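Local coordinates for protein F420-dependent methylenetetrahydromethanopterin dehydrogenase (Methanopyrus kandleri, PDB 3IQE) that catalyses the reversible, coenzyme F420-dependent interconversion of methylene- and methenyl-tetrahydromethanopterin in the methanogenic pathway from carbon dioxide, at residues 5-10 with 66-71. Sequence-based numbering, arbitrary orientation.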
ATOM      1  N   LYS A   5     -38.287 -23.264   6.181  1.00 24.41           N
ATOM      2  CA  LYS A   5     -38.533 -21.870   6.540  1.00 23.33           C
ATOM      3  C   LYS A   5     -37.967 -21.493   7.895  1.00 21.31           C
ATOM      4  O   LYS A   5     -37.918 -22.297   8.810  1.00 20.09           O
ATOM      5  CB  LYS A   5     -40.023 -21.559   6.535  1.00 23.20           C
ATOM      6  CG  LYS A   5     -40.791 -22.200   5.374  1.00 25.52           C
ATOM      7  CD  LYS A   5     -42.263 -21.796   5.347  1.00 27.53           C
ATOM      8  CE  LYS A   5     -43.117 -22.718   6.214  1.00 28.16           C
ATOM      9  NZ  LYS A   5     -44.603 -22.369   6.210  1.00 30.26           N
ATOM     10  N   ALA A   6     -37.559 -20.245   8.015  1.00 20.31           N
ATOM     11  CA  ALA A   6     -36.995 -19.765   9.255  1.00 19.53           C
ATOM     12  C   ALA A   6     -37.288 -18.293   9.428  1.00 19.02           C
ATOM     13  O   ALA A   6     -37.427 -17.574   8.437  1.00 17.98           O
ATOM     14  CB  ALA A   6     -35.489 -20.005   9.279  1.00 19.75           C
ATOM     15  N   ILE A   7     -37.393 -17.861  10.694  1.00 17.86           N
ATOM     16  CA  ILE A   7     -37.574 -16.458  11.039  1.00 17.65           C
ATOM     17  C   ILE A   7     -36.328 -15.981  11.727  1.00 17.59           C
ATOM     18  O   ILE A   7     -35.806 -16.654  12.618  1.00 18.16           O
ATOM     19  CB  ILE A   7     -38.753 -16.238  12.014  1.00 17.86           C
ATOM     20  CG1 ILE A   7     -40.082 -16.577  11.345  1.00 18.11           C
ATOM     21  CG2 ILE A   7     -38.804 -14.795  12.543  1.00 16.97           C
ATOM     22  CD1 ILE A   7     -41.260 -16.613  12.310  1.00 20.37           C
ATOM     23  N   PHE A   8     -35.850 -14.818  11.313  1.00 17.38           N
ATOM     24  CA  PHE A   8     -34.658 -14.224  11.887  1.00 16.74           C
ATOM     25  C   PHE A   8     -35.051 -12.994  12.677  1.00 17.06           C
ATOM     26  O   PHE A   8     -35.823 -12.167  12.192  1.00 16.26           O
ATOM     27  CB  PHE A   8     -33.695 -13.784  10.794  1.00 16.88           C
ATOM     28  CG  PHE A   8     -32.957 -14.909  10.151  1.00 16.45           C
ATOM     29  CD1 PHE A   8     -33.517 -15.604   9.104  1.00 18.39           C
ATOM     30  CD2 PHE A   8     -31.696 -15.284  10.598  1.00 15.49           C
ATOM     31  CE1 PHE A   8     -32.861 -16.649   8.516  1.00 18.98           C
ATOM     32  CE2 PHE A   8     -31.053 -16.346  10.004  1.00 17.70           C
ATOM     33  CZ  PHE A   8     -31.635 -17.015   8.967  1.00 18.16           C
ATOM     34  N   ILE A   9     -34.531 -12.879  13.893  1.00 17.36           N
ATOM     35  CA  ILE A   9     -34.873 -11.766  14.750  1.00 17.80           C
ATOM     36  C   ILE A   9     -33.614 -10.979  15.031  1.00 19.04           C
ATOM     37  O   ILE A   9     -32.645 -11.543  15.525  1.00 20.31           O
ATOM     38  CB  ILE A   9     -35.426 -12.218  16.096  1.00 17.47           C
ATOM     39  CG1 ILE A   9     -36.680 -13.113  15.941  1.00 17.63           C
ATOM     40  CG2 ILE A   9     -35.836 -11.023  16.894  1.00 17.04           C
ATOM     41  CD1 ILE A   9     -36.981 -13.904  17.195  1.00 18.81           C
ATOM     42  N   LYS A  10     -33.623  -9.684  14.741  1.00 20.27           N
ATOM     43  CA  LYS A  10     -32.405  -8.856  14.874  1.00 20.65           C
ATOM     44  C   LYS A  10     -32.607  -7.713  15.868  1.00 20.73           C
ATOM     45  O   LYS A  10     -33.340  -6.781  15.605  1.00 20.70           O
ATOM     46  CB  LYS A  10     -31.975  -8.290  13.506  1.00 20.83           C
ATOM     47  CG  LYS A  10     -31.483  -9.357  12.521  1.00 20.59           C
ATOM     48  CD  LYS A  10     -31.200  -8.811  11.107  1.00 22.69           C
ATOM     49  CE  LYS A  10     -30.937  -9.964  10.110  1.00 18.53           C
ATOM     50  NZ  LYS A  10     -30.130  -9.588   8.885  1.00 22.25           N
ATOM     51  N   ASP A  66     -39.514 -23.801  10.466  1.00 23.09           N
ATOM     52  CA  ASP A  66     -38.844 -24.949  11.060  1.00 22.49           C
ATOM     53  C   ASP A  66     -37.914 -24.564  12.208  1.00 20.92           C
ATOM     54  O   ASP A  66     -37.670 -25.370  13.097  1.00 20.12           O
ATOM     55  CB  ASP A  66     -38.059 -25.688   9.986  1.00 23.27           C
ATOM     56  CG  ASP A  66     -38.923 -26.030   8.778  1.00 25.06           C
ATOM     57  OD1 ASP A  66     -38.647 -25.486   7.684  1.00 29.00           O
ATOM     58  OD2 ASP A  66     -39.903 -26.807   8.929  1.00 26.83           O
ATOM     59  N   PHE A  67     -37.397 -23.338  12.189  1.00 19.87           N
ATOM     60  CA  PHE A  67     -36.582 -22.837  13.270  1.00 18.98           C
ATOM     61  C   PHE A  67     -36.584 -21.311  13.310  1.00 18.45           C
ATOM     62  O   PHE A  67     -36.896 -20.636  12.314  1.00 17.58           O
ATOM     63  CB  PHE A  67     -35.128 -23.385  13.210  1.00 19.50           C
ATOM     64  CG  PHE A  67     -34.345 -22.957  12.010  1.00 18.69           C
ATOM     65  CD1 PHE A  67     -33.479 -21.863  12.076  1.00 19.07           C
ATOM     66  CD2 PHE A  67     -34.383 -23.695  10.835  1.00 19.10           C
ATOM     67  CE1 PHE A  67     -32.775 -21.460  10.961  1.00 17.03           C
ATOM     68  CE2 PHE A  67     -33.672 -23.303   9.732  1.00 19.02           C
ATOM     69  CZ  PHE A  67     -32.851 -22.189   9.793  1.00 17.81           C
ATOM     70  N   ILE A  68     -36.240 -20.787  14.481  1.00 17.76           N
ATOM     71  CA  ILE A  68     -36.026 -19.364  14.668  1.00 18.52           C
ATOM     72  C   ILE A  68     -34.584 -19.062  15.051  1.00 17.86           C
ATOM     73  O   ILE A  68     -33.911 -19.882  15.670  1.00 19.19           O
ATOM     74  CB  ILE A  68     -36.899 -18.800  15.759  1.00 18.13           C
ATOM     75  CG1 ILE A  68     -38.329 -19.258  15.596  1.00 17.94           C
ATOM     76  CG2 ILE A  68     -36.884 -17.287  15.724  1.00 18.93           C
ATOM     77  CD1 ILE A  68     -39.248 -18.780  16.738  1.00 19.43           C
ATOM     78  N   VAL A  69     -34.122 -17.876  14.676  1.00 18.01           N
ATOM     79  CA  VAL A  69     -32.768 -17.410  14.979  1.00 17.71           C
ATOM     80  C   VAL A  69     -32.858 -16.022  15.608  1.00 18.44           C
ATOM     81  O   VAL A  69     -33.503 -15.128  15.054  1.00 18.69           O
ATOM     82  CB  VAL A  69     -31.881 -17.280  13.722  1.00 17.59           C
ATOM     83  CG1 VAL A  69     -30.527 -16.790  14.122  1.00 16.50           C
ATOM     84  CG2 VAL A  69     -31.759 -18.598  12.951  1.00 17.91           C
ATOM     85  N   TYR A  70     -32.239 -15.853  16.771  1.00 18.70           N
ATOM     86  CA  TYR A  70     -32.121 -14.543  17.401  1.00 19.10           C
ATOM     87  C   TYR A  70     -30.692 -14.132  17.289  1.00 19.95           C
ATOM     88  O   TYR A  70     -29.808 -14.866  17.703  1.00 20.33           O
ATOM     89  CB  TYR A  70     -32.501 -14.580  18.874  1.00 19.30           C
ATOM     90  CG  TYR A  70     -32.296 -13.244  19.569  1.00 19.63           C
ATOM     91  CD1 TYR A  70     -31.113 -12.948  20.247  1.00 22.45           C
ATOM     92  CD2 TYR A  70     -33.281 -12.273  19.530  1.00 21.65           C
ATOM     93  CE1 TYR A  70     -30.928 -11.707  20.872  1.00 19.62           C
ATOM     94  CE2 TYR A  70     -33.118 -11.056  20.170  1.00 20.25           C
ATOM     95  CZ  TYR A  70     -31.943 -10.768  20.818  1.00 20.84           C
ATOM     96  OH  TYR A  70     -31.821  -9.536  21.420  1.00 20.87           O
ATOM     97  N   GLY A  71     -30.458 -12.974  16.699  1.00 20.76           N
ATOM     98  CA  GLY A  71     -29.115 -12.531  16.459  1.00 21.88           C
ATOM     99  C   GLY A  71     -28.914 -11.140  16.997  1.00 22.11           C
ATOM    100  O   GLY A  71     -29.691 -10.224  16.740  1.00 23.28           O
TER
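Strand residues 5-10 and 67-71, with D66 just ahead of the second, are parallel neighbours inside the sheet of an alpha/beta domain, flanked by strands 33-39 and 94-98; A6 pairs with F67 and each following residue with its counterpart as far as K10 and G71. As in any parallel ladder, one strand's bonds fan to both sides of a partner residue: I7 N donates to F67 O at a long 3.3 Å, and I7 O accepts from V69 N. The other rungs are shorter, V69 O taking I9 N at 2.7 Å, and I9 O accepts from G71 N. At the entry to the ladder D66 grips K5 twice: its backbone N donates to K5 O, and its carboxylate OD1 accepts from K5 N at 2.7 Å, nearly straight (N-H...O 164°). With an alanine at D66 the carboxylate is gone, and K5 N would probably lose this acceptor, leaving the backbone bond from D66 N to K5 O as the link between the two residues. Helix 153-169 packs on F67 and V69, and the F8 ring meets F35 edge-to-face; helices 46-63 and 78-89 pack against the I7, I9, I68 and Y70 side. There I9 CD1 meets I68 CG2 at 3.7 Å. On the other face, V69 stands alongside F8, and the F67 ring, swung between its backbone N and carbonyl carbon (chi1 64°), takes A6 CB over one face in a CH-pi contact, 3.6 Å from the centroid.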